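PDB 6DHT: xyloglucan-specific endo-beta-1,4-glucanase BoGH9A from Bacteroides ovatus, which hydrolyses internal beta-1,4-glucosidic linkages in the backbone of xyloglucans, releasing xyloglucan oligosaccharides. Local coordinates for residues 44-49 / 87-92; 340-345 / 363-368. All blocks are in the same frame, centred on the assembly; numbering follows the deposited sequence.

Interaction 1 of 2, residues 44-49 / 87-92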
ATOM      1  N   VAL A  44      -2.400   0.599  35.803  1.00 20.36           N
ATOM      2  CA  VAL A  44      -1.147   1.173  36.287  1.00 22.96           C
ATOM      3  C   VAL A  44      -0.030   0.906  35.275  1.00 24.32           C
ATOM      4  O   VAL A  44       0.041  -0.168  34.686  1.00 23.93           O
ATOM      5  CB  VAL A  44      -0.749   0.584  37.668  1.00 25.40           C
ATOM      6  CG1 VAL A  44       0.513   1.220  38.185  1.00 24.70           C
ATOM      7  CG2 VAL A  44      -1.878   0.781  38.658  1.00 26.57           C
ATOM      8  N   ILE A  45       0.825   1.904  35.079  1.00 23.36           N
ATOM      9  CA  ILE A  45       2.038   1.722  34.303  1.00 24.63           C
ATOM     10  C   ILE A  45       3.234   1.692  35.250  1.00 23.79           C
ATOM     11  O   ILE A  45       3.383   2.583  36.097  1.00 22.76           O
ATOM     12  CB  ILE A  45       2.228   2.880  33.292  1.00 23.60           C
ATOM     13  CG1 ILE A  45       0.963   3.057  32.424  1.00 27.17           C
ATOM     14  CG2 ILE A  45       3.492   2.677  32.458  1.00 23.33           C
ATOM     15  CD1 ILE A  45       0.585   1.876  31.584  1.00 28.27           C
ATOM     16  N   TRP A  46       4.070   0.664  35.098  1.00 24.11           N
ATOM     17  CA  TRP A  46       5.318   0.525  35.852  1.00 26.90           C
ATOM     18  C   TRP A  46       6.545   0.580  34.958  1.00 25.79           C
ATOM     19  O   TRP A  46       6.522   0.063  33.847  1.00 25.42           O
ATOM     20  CB  TRP A  46       5.335  -0.838  36.548  1.00 29.16           C
ATOM     21  CG  TRP A  46       4.212  -1.055  37.491  1.00 28.91           C
ATOM     22  CD1 TRP A  46       3.031  -1.675  37.232  1.00 25.08           C
ATOM     23  CD2 TRP A  46       4.163  -0.643  38.859  1.00 23.99           C
ATOM     24  NE1 TRP A  46       2.244  -1.678  38.363  1.00 28.19           N
ATOM     25  CE2 TRP A  46       2.916  -1.039  39.369  1.00 27.28           C
ATOM     26  CE3 TRP A  46       5.045   0.045  39.690  1.00 24.49           C
ATOM     27  CZ2 TRP A  46       2.533  -0.786  40.686  1.00 25.74           C
ATOM     28  CZ3 TRP A  46       4.664   0.293  40.998  1.00 32.32           C
ATOM     29  CH2 TRP A  46       3.418  -0.120  41.478  1.00 31.20           C
ATOM     30  N   ASP A  47       7.621   1.182  35.438  1.00 24.07           N
ATOM     31  CA  ASP A  47       8.904   1.114  34.751  1.00 24.09           C
ATOM     32  C   ASP A  47       9.397  -0.326  34.886  1.00 30.13           C
ATOM     33  O   ASP A  47       9.536  -0.837  36.001  1.00 29.02           O
ATOM     34  CB  ASP A  47       9.884   2.121  35.369  1.00 26.44           C
ATOM     35  CG  ASP A  47      11.238   2.157  34.667  1.00 26.79           C
ATOM     36  OD1 ASP A  47      11.819   1.090  34.401  1.00 29.24           O
ATOM     37  OD2 ASP A  47      11.743   3.274  34.389  1.00 40.68           O
ATOM     38  N   ALA A  48       9.644  -0.997  33.767  1.00 26.30           N
ATOM     39  CA  ALA A  48       9.916  -2.431  33.795  1.00 28.81           C
ATOM     40  C   ALA A  48      11.256  -2.747  34.444  1.00 26.79           C
ATOM     41  O   ALA A  48      11.458  -3.846  34.962  1.00 37.59           O
ATOM     42  CB  ALA A  48       9.864  -3.013  32.379  1.00 29.92           C
ATOM     43  N   VAL A  49      12.166  -1.785  34.411  1.00 24.88           N
ATOM     44  CA  VAL A  49      13.514  -1.969  34.931  1.00 29.65           C
ATOM     45  C   VAL A  49      13.605  -1.595  36.416  1.00 32.39           C
ATOM     46  O   VAL A  49      14.046  -2.401  37.229  1.00 32.89           O
ATOM     47  CB  VAL A  49      14.515  -1.111  34.159  1.00 32.31           C
ATOM     48  CG1 VAL A  49      15.938  -1.451  34.564  1.00 35.62           C
ATOM     49  CG2 VAL A  49      14.337  -1.307  32.661  1.00 40.17           C
ATOM     50  N   ILE A  87       5.602  -1.676  31.968  1.00 23.80           N
ATOM     51  CA  ILE A  87       4.603  -2.717  32.147  1.00 20.69           C
ATOM     52  C   ILE A  87       3.243  -2.094  32.400  1.00 21.34           C
ATOM     53  O   ILE A  87       3.108  -1.235  33.271  1.00 26.49           O
ATOM     54  CB  ILE A  87       4.927  -3.606  33.359  1.00 23.98           C
ATOM     55  CG1 ILE A  87       6.353  -4.156  33.273  1.00 23.74           C
ATOM     56  CG2 ILE A  87       3.905  -4.746  33.475  1.00 29.26           C
ATOM     57  CD1 ILE A  87       6.843  -4.725  34.613  1.00 29.47           C
ATOM     58  N   LEU A  88       2.249  -2.528  31.637  1.00 21.43           N
ATOM     59  CA  LEU A  88       0.872  -2.108  31.833  1.00 24.22           C
ATOM     60  C   LEU A  88       0.162  -3.214  32.604  1.00 25.19           C
ATOM     61  O   LEU A  88       0.047  -4.323  32.106  1.00 25.64           O
ATOM     62  CB  LEU A  88       0.174  -1.893  30.481  1.00 24.30           C
ATOM     63  CG  LEU A  88      -1.217  -1.232  30.472  1.00 28.54           C
ATOM     64  CD1 LEU A  88      -1.579  -0.826  29.047  1.00 29.89           C
ATOM     65  CD2 LEU A  88      -2.292  -2.098  30.966  1.00 34.51           C
ATOM     66  N   LYS A  89      -0.317  -2.907  33.804  1.00 23.12           N
ATOM     67  CA  LYS A  89      -1.094  -3.873  34.589  1.00 25.08           C
ATOM     68  C   LYS A  89      -2.551  -3.427  34.671  1.00 20.68           C
ATOM     69  O   LYS A  89      -2.829  -2.276  35.019  1.00 25.15           O
ATOM     70  CB  LYS A  89      -0.511  -4.041  35.999  1.00 29.92           C
ATOM     71  CG  LYS A  89       0.745  -4.903  36.086  1.00 34.25           C
ATOM     72  CD  LYS A  89       0.875  -5.522  37.488  1.00 46.14           C
ATOM     73  CE  LYS A  89       2.216  -6.217  37.706  1.00 50.48           C
ATOM     74  NZ  LYS A  89       2.620  -7.089  36.558  1.00 57.61           N
ATOM     75  N   VAL A  90      -3.459  -4.337  34.328  1.00 24.68           N
ATOM     76  CA  VAL A  90      -4.902  -4.117  34.412  1.00 28.80           C
ATOM     77  C   VAL A  90      -5.519  -5.360  35.003  1.00 32.96           C
ATOM     78  O   VAL A  90      -5.465  -6.424  34.386  1.00 34.08           O
ATOM     79  CB  VAL A  90      -5.598  -3.958  33.039  1.00 36.05           C
ATOM     80  CG1 VAL A  90      -7.000  -3.385  33.228  1.00 36.57           C
ATOM     81  CG2 VAL A  90      -4.813  -3.103  32.145  1.00 40.22           C
ATOM     82  N   ASN A  91      -6.121  -5.221  36.182  1.00 37.05           N
ATOM     83  CA  ASN A  91      -6.762  -6.348  36.851  1.00 38.31           C
ATOM     84  C   ASN A  91      -5.744  -7.471  37.021  1.00 32.79           C
ATOM     85  O   ASN A  91      -4.685  -7.260  37.611  1.00 43.05           O
ATOM     86  CB  ASN A  91      -7.990  -6.802  36.061  1.00 39.59           C
ATOM     87  CG  ASN A  91      -9.117  -5.765  36.078  1.00 49.45           C
ATOM     88  OD1 ASN A  91      -8.887  -4.579  36.357  1.00 44.43           O
ATOM     89  ND2 ASN A  91     -10.342  -6.209  35.787  1.00 44.45           N
ATOM     90  N   GLY A  92      -6.030  -8.650  36.489  1.00 32.08           N
ATOM     91  CA  GLY A  92      -5.075  -9.736  36.589  1.00 40.21           C
ATOM     92  C   GLY A  92      -3.967  -9.676  35.554  1.00 44.05           C
ATOM     93  O   GLY A  92      -2.914 -10.290  35.724  1.00 40.57           O
TER
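W46 and I87 face each other as a hydrogen-bonded pair of an antiparallel sheet, in the Ig-like N-terminal domain of this glucanase. Strand 42-47 and strand 84-90 are the two inner strands of the four-stranded sheet, and their side chains illustrate how alternation sorts residues between two faces. V44, W46, I87 and K89 share one face; I45 and L88 share the other. On the first, the CB atoms of W46 and I87 stand 4.2 Å apart. The indole of W46 stands out from the sheet, and its CD1 and NE1 come near the aliphatic chain of K89, which crosses it at a slant, K89 CG lying 4.1 Å from W46 CD1. V44 CG1, from the same strand as W46, sits over one face of the indole near its rim. I87 sends CG1 away from K89, anti to its own carbonyl carbon (chi1 -53°), to meet the CB of A48 at 3.8 Å just past the strand end. Cutting I87 back to an alanine removes CG1 and CD1, which would probably open a gap beside A48 and leave the A48 methyl without the I87 side-chain atoms it packs on. On the opposite face, the buried pair I45 and L88 meets through I45 CD1, which reaches L88 CG at 3.8 Å; F97 of strand 93-99 touches both. Backbone bonds fix the register: V44 and K89 exchange one pair, W46 and I87 another. I87 O is shared, accepting from W46 N at 2.8 Å and also taking a CA-H contact from I45 CA at 3.3 Å.

Interaction 2 of 2, residues 340-345 / 363-368. With CA (calcium ion), chain C; EDO (1,2-ethanediol), chain M.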
ATOM      1  N   ASP A 340     -10.849   8.883 -13.554  1.00 20.21           N
ATOM      2  CA  ASP A 340      -9.840   9.125 -12.514  1.00 17.85           C
ATOM      3  C   ASP A 340      -8.425   8.829 -12.994  1.00 18.16           C
ATOM      4  O   ASP A 340      -7.474   9.529 -12.628  1.00 17.41           O
ATOM      5  CB  ASP A 340     -10.153   8.342 -11.235  1.00 17.63           C
ATOM      6  CG  ASP A 340     -10.449   6.868 -11.488  1.00 21.17           C
ATOM      7  OD1 ASP A 340     -11.518   6.549 -12.059  1.00 21.57           O
ATOM      8  OD2 ASP A 340      -9.634   6.004 -11.088  1.00 20.13           O
ATOM      9  N   GLU A 341      -8.272   7.816 -13.845  1.00 17.91           N
ATOM     10  CA  GLU A 341      -6.980   7.497 -14.427  1.00 17.58           C
ATOM     11  C   GLU A 341      -6.590   8.598 -15.441  1.00 17.89           C
ATOM     12  O   GLU A 341      -5.431   8.981 -15.533  1.00 17.42           O
ATOM     13  CB  GLU A 341      -6.997   6.099 -15.076  1.00 18.55           C
ATOM     14  CG  GLU A 341      -7.044   4.913 -14.077  1.00 17.03           C
ATOM     15  CD  GLU A 341      -8.428   4.598 -13.540  1.00 19.13           C
ATOM     16  OE1 GLU A 341      -9.420   5.233 -13.967  1.00 20.28           O
ATOM     17  OE2 GLU A 341      -8.543   3.705 -12.665  1.00 19.04           O
ATOM     18  N   PHE A 342      -7.560   9.091 -16.213  1.00 19.00           N
ATOM     19  CA  PHE A 342      -7.292  10.230 -17.088  1.00 18.06           C
ATOM     20  C   PHE A 342      -6.845  11.441 -16.249  1.00 15.89           C
ATOM     21  O   PHE A 342      -5.871  12.113 -16.583  1.00 17.54           O
ATOM     22  CB  PHE A 342      -8.532  10.577 -17.936  1.00 20.08           C
ATOM     23  CG  PHE A 342      -8.614   9.829 -19.252  1.00 19.78           C
ATOM     24  CD1 PHE A 342      -7.710  10.091 -20.257  1.00 22.63           C
ATOM     25  CD2 PHE A 342      -9.588   8.882 -19.458  1.00 21.32           C
ATOM     26  CE1 PHE A 342      -7.775   9.427 -21.463  1.00 23.94           C
ATOM     27  CE2 PHE A 342      -9.666   8.209 -20.678  1.00 21.03           C
ATOM     28  CZ  PHE A 342      -8.744   8.489 -21.672  1.00 22.22           C
ATOM     29  N   PHE A 343      -7.516  11.665 -15.118  1.00 17.44           N
ATOM     30  CA  PHE A 343      -7.161  12.805 -14.263  1.00 18.97           C
ATOM     31  C   PHE A 343      -5.752  12.679 -13.725  1.00 15.49           C
ATOM     32  O   PHE A 343      -4.954  13.619 -13.774  1.00 15.93           O
ATOM     33  CB  PHE A 343      -8.136  12.944 -13.107  1.00 19.22           C
ATOM     34  CG  PHE A 343      -7.762  14.013 -12.131  1.00 17.55           C
ATOM     35  CD1 PHE A 343      -7.895  15.336 -12.489  1.00 19.84           C
ATOM     36  CD2 PHE A 343      -7.300  13.711 -10.856  1.00 18.01           C
ATOM     37  CE1 PHE A 343      -7.571  16.338 -11.615  1.00 17.38           C
ATOM     38  CE2 PHE A 343      -6.974  14.714  -9.978  1.00 17.08           C
ATOM     39  CZ  PHE A 343      -7.110  16.034 -10.353  1.00 16.93           C
ATOM     40  N   TRP A 344      -5.436  11.502 -13.198  1.00 15.88           N
ATOM     41  CA  TRP A 344      -4.106  11.285 -12.629  1.00 15.37           C
ATOM     42  C   TRP A 344      -3.022  11.396 -13.715  1.00 13.98           C
ATOM     43  O   TRP A 344      -2.039  12.136 -13.560  1.00 14.58           O
ATOM     44  CB  TRP A 344      -4.046   9.944 -11.856  1.00 14.40           C
ATOM     45  CG  TRP A 344      -2.690   9.643 -11.321  1.00 12.58           C
ATOM     46  CD1 TRP A 344      -1.781  10.532 -10.843  1.00 16.64           C
ATOM     47  CD2 TRP A 344      -2.057   8.356 -11.265  1.00 13.17           C
ATOM     48  NE1 TRP A 344      -0.611   9.892 -10.490  1.00 13.77           N
ATOM     49  CE2 TRP A 344      -0.767   8.549 -10.715  1.00 13.41           C
ATOM     50  CE3 TRP A 344      -2.464   7.059 -11.592  1.00 15.20           C
ATOM     51  CZ2 TRP A 344       0.132   7.503 -10.529  1.00 12.89           C
ATOM     52  CZ3 TRP A 344      -1.562   6.011 -11.394  1.00 15.56           C
ATOM     53  CH2 TRP A 344      -0.283   6.248 -10.861  1.00 15.06           C
ATOM     54  N   ALA A 345      -3.218  10.709 -14.837  1.00 16.03           N
ATOM     55  CA  ALA A 345      -2.255  10.792 -15.922  1.00 16.28           C
ATOM     56  C   ALA A 345      -2.060  12.200 -16.495  1.00 13.19           C
ATOM     57  O   ALA A 345      -0.945  12.626 -16.691  1.00 15.32           O
ATOM     58  CB  ALA A 345      -2.634   9.831 -17.057  1.00 17.19           C
ATOM     59  N   ILE A 363      -8.290  19.277 -15.757  1.00 23.19           N
ATOM     60  CA  ILE A 363      -9.391  20.103 -15.283  1.00 20.29           C
ATOM     61  C   ILE A 363     -10.741  19.527 -15.708  1.00 26.62           C
ATOM     62  O   ILE A 363     -11.683  19.506 -14.906  1.00 24.57           O
ATOM     63  CB  ILE A 363      -9.253  21.561 -15.807  1.00 23.81           C
ATOM     64  CG1 ILE A 363      -7.957  22.189 -15.313  1.00 32.38           C
ATOM     65  CG2 ILE A 363     -10.439  22.408 -15.396  1.00 29.54           C
ATOM     66  CD1 ILE A 363      -7.820  22.296 -13.821  1.00 29.57           C
ATOM     67  N   LYS A 364     -10.834  19.063 -16.958  1.00 23.67           N
ATOM     68  CA  LYS A 364     -12.064  18.461 -17.474  1.00 27.26           C
ATOM     69  C   LYS A 364     -12.480  17.254 -16.643  1.00 31.45           C
ATOM     70  O   LYS A 364     -13.664  17.040 -16.407  1.00 27.00           O
ATOM     71  CB  LYS A 364     -11.901  18.030 -18.933  1.00 32.08           C
ATOM     72  CG  LYS A 364     -11.963  19.158 -19.957  1.00 45.22           C
ATOM     73  CD  LYS A 364     -12.120  18.610 -21.377  1.00 46.20           C
ATOM     74  CE  LYS A 364     -12.188  19.734 -22.401  1.00 57.03           C
ATOM     75  NZ  LYS A 364     -12.614  19.261 -23.747  1.00 69.17           N
ATOM     76  N   LYS A 365     -11.499  16.476 -16.197  1.00 22.78           N
ATOM     77  CA  LYS A 365     -11.776  15.220 -15.495  1.00 22.69           C
ATOM     78  C   LYS A 365     -11.663  15.358 -13.979  1.00 24.88           C
ATOM     79  O   LYS A 365     -11.552  14.356 -13.277  1.00 23.85           O
ATOM     80  CB  LYS A 365     -10.810  14.143 -15.979  1.00 23.29           C
ATOM     81  CG  LYS A 365     -10.919  13.841 -17.462  1.00 26.10           C
ATOM     82  CD  LYS A 365     -12.159  13.003 -17.750  1.00 27.76           C
ATOM     83  CE  LYS A 365     -12.496  12.947 -19.229  1.00 36.47           C
ATOM     84  NZ  LYS A 365     -11.336  12.528 -20.033  1.00 44.58           N
ATOM     85  N   ALA A 366     -11.690  16.576 -13.454  1.00 22.50           N
ATOM     86  CA  ALA A 366     -11.427  16.766 -12.031  1.00 22.69           C
ATOM     87  C   ALA A 366     -12.478  16.106 -11.147  1.00 21.25           C
ATOM     88  O   ALA A 366     -13.675  16.161 -11.430  1.00 25.07           O
ATOM     89  CB  ALA A 366     -11.327  18.241 -11.689  1.00 24.31           C
ATOM     90  N   PRO A 367     -12.029  15.499 -10.043  1.00 22.80           N
ATOM     91  CA  PRO A 367     -12.994  14.978  -9.072  1.00 25.39           C
ATOM     92  C   PRO A 367     -13.756  16.087  -8.361  1.00 29.10           C
ATOM     93  O   PRO A 367     -13.216  17.171  -8.163  1.00 29.39           O
ATOM     94  CB  PRO A 367     -12.117  14.236  -8.065  1.00 21.25           C
ATOM     95  CG  PRO A 367     -10.820  14.950  -8.128  1.00 21.64           C
ATOM     96  CD  PRO A 367     -10.645  15.420  -9.551  1.00 22.53           C
ATOM     97  N   GLN A 368     -15.000  15.806  -7.996  1.00 26.14           N
ATOM     98  CA  GLN A 368     -15.832  16.779  -7.299  0.58 33.37           C
ATOM     99  C   GLN A 368     -15.671  16.627  -5.782  1.00 30.62           C
ATOM    100  O   GLN A 368     -15.899  17.572  -5.025  1.00 32.34           O
ATOM    101  CB  GLN A 368     -17.305  16.632  -7.716  0.58 34.56           C
ATOM    102  CG  GLN A 368     -17.581  16.926  -9.202  0.58 34.37           C
ATOM    103  CD  GLN A 368     -17.069  18.287  -9.661  0.58 37.72           C
ATOM    104  OE1 GLN A 368     -17.260  19.309  -8.987  0.58 37.29           O
ATOM    105  NE2 GLN A 368     -16.408  18.305 -10.817  0.58 40.29           N
TER
HETATM  106 CA    CA C 602     -10.973   4.180 -12.308  1.00 19.51          CA
HETATM  107  C1  EDO M 612     -12.510  20.925  -7.909  1.00 37.12           C
HETATM  108  O1  EDO M 612     -13.059  20.014  -8.870  1.00 40.41           O
HETATM  109  C2  EDO M 612     -13.219  20.743  -6.570  1.00 40.37           C
HETATM  110  O2  EDO M 612     -13.245  19.349  -6.230  1.00 49.82           O
HETATM  111  O   HOH W   1     -13.164   3.662 -11.305  1.00 26.14           O
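P367 sets its CD over the centre of one face of the F343 ring, 3.6 Å from the centroid and 10° off the normal, a CH-pi contact in which the two side chains cross at about a right angle. CG of F343 lies anti to its backbone N (chi1 175°), which carries the phenyl out from the helix to the segment 363-368. There its CE1 also packs against A366 CB at 4.2 Å. One residue earlier, F342 runs alongside K365 and receives a cation-pi contact over its face, with K365 NZ 4.3 Å from the ring centroid. Bends at chi2 and chi4 bring NZ over that face. Within the family 9 catalytic domain, an (alpha/alpha)6 barrel, these contacts join helix 339-353 to the turn that follows helix 356-364, beginning at K365, where helical geometry ends. Farther out, F400 of helix 395-416 touches both F343 and A366, while F379 and I383 of helix 379-386 pack on P367. At the start of the 340-345 segment, D340 and E341 each bind calcium through both carboxylate oxygens; D335, H337, G376 and water complete the site, and T378 N donates to D340 OD2.

Overall arrangement
The two interactions lie on opposite sides of the chain's centre, their own centres 52 Å apart and their nearest atoms about 40 Å apart, so neither touches the other. Interaction 1 comes first along the chain and closes before interaction 2 opens. They share no helix, strand or sheet: residues 44-49 and 87-92 pair neighbouring strands within the Ig-like domain, whereas residues 340-345 and 363-368 join helix 339-353 to the loop leaving helix 356-364 in the family 9 domain, beside a calcium site. Together they exemplify modular construction, in which a beta domain and a predominantly helical enzyme domain each make their own internal contacts. Both contacts lie away from the predicted catalytic residues.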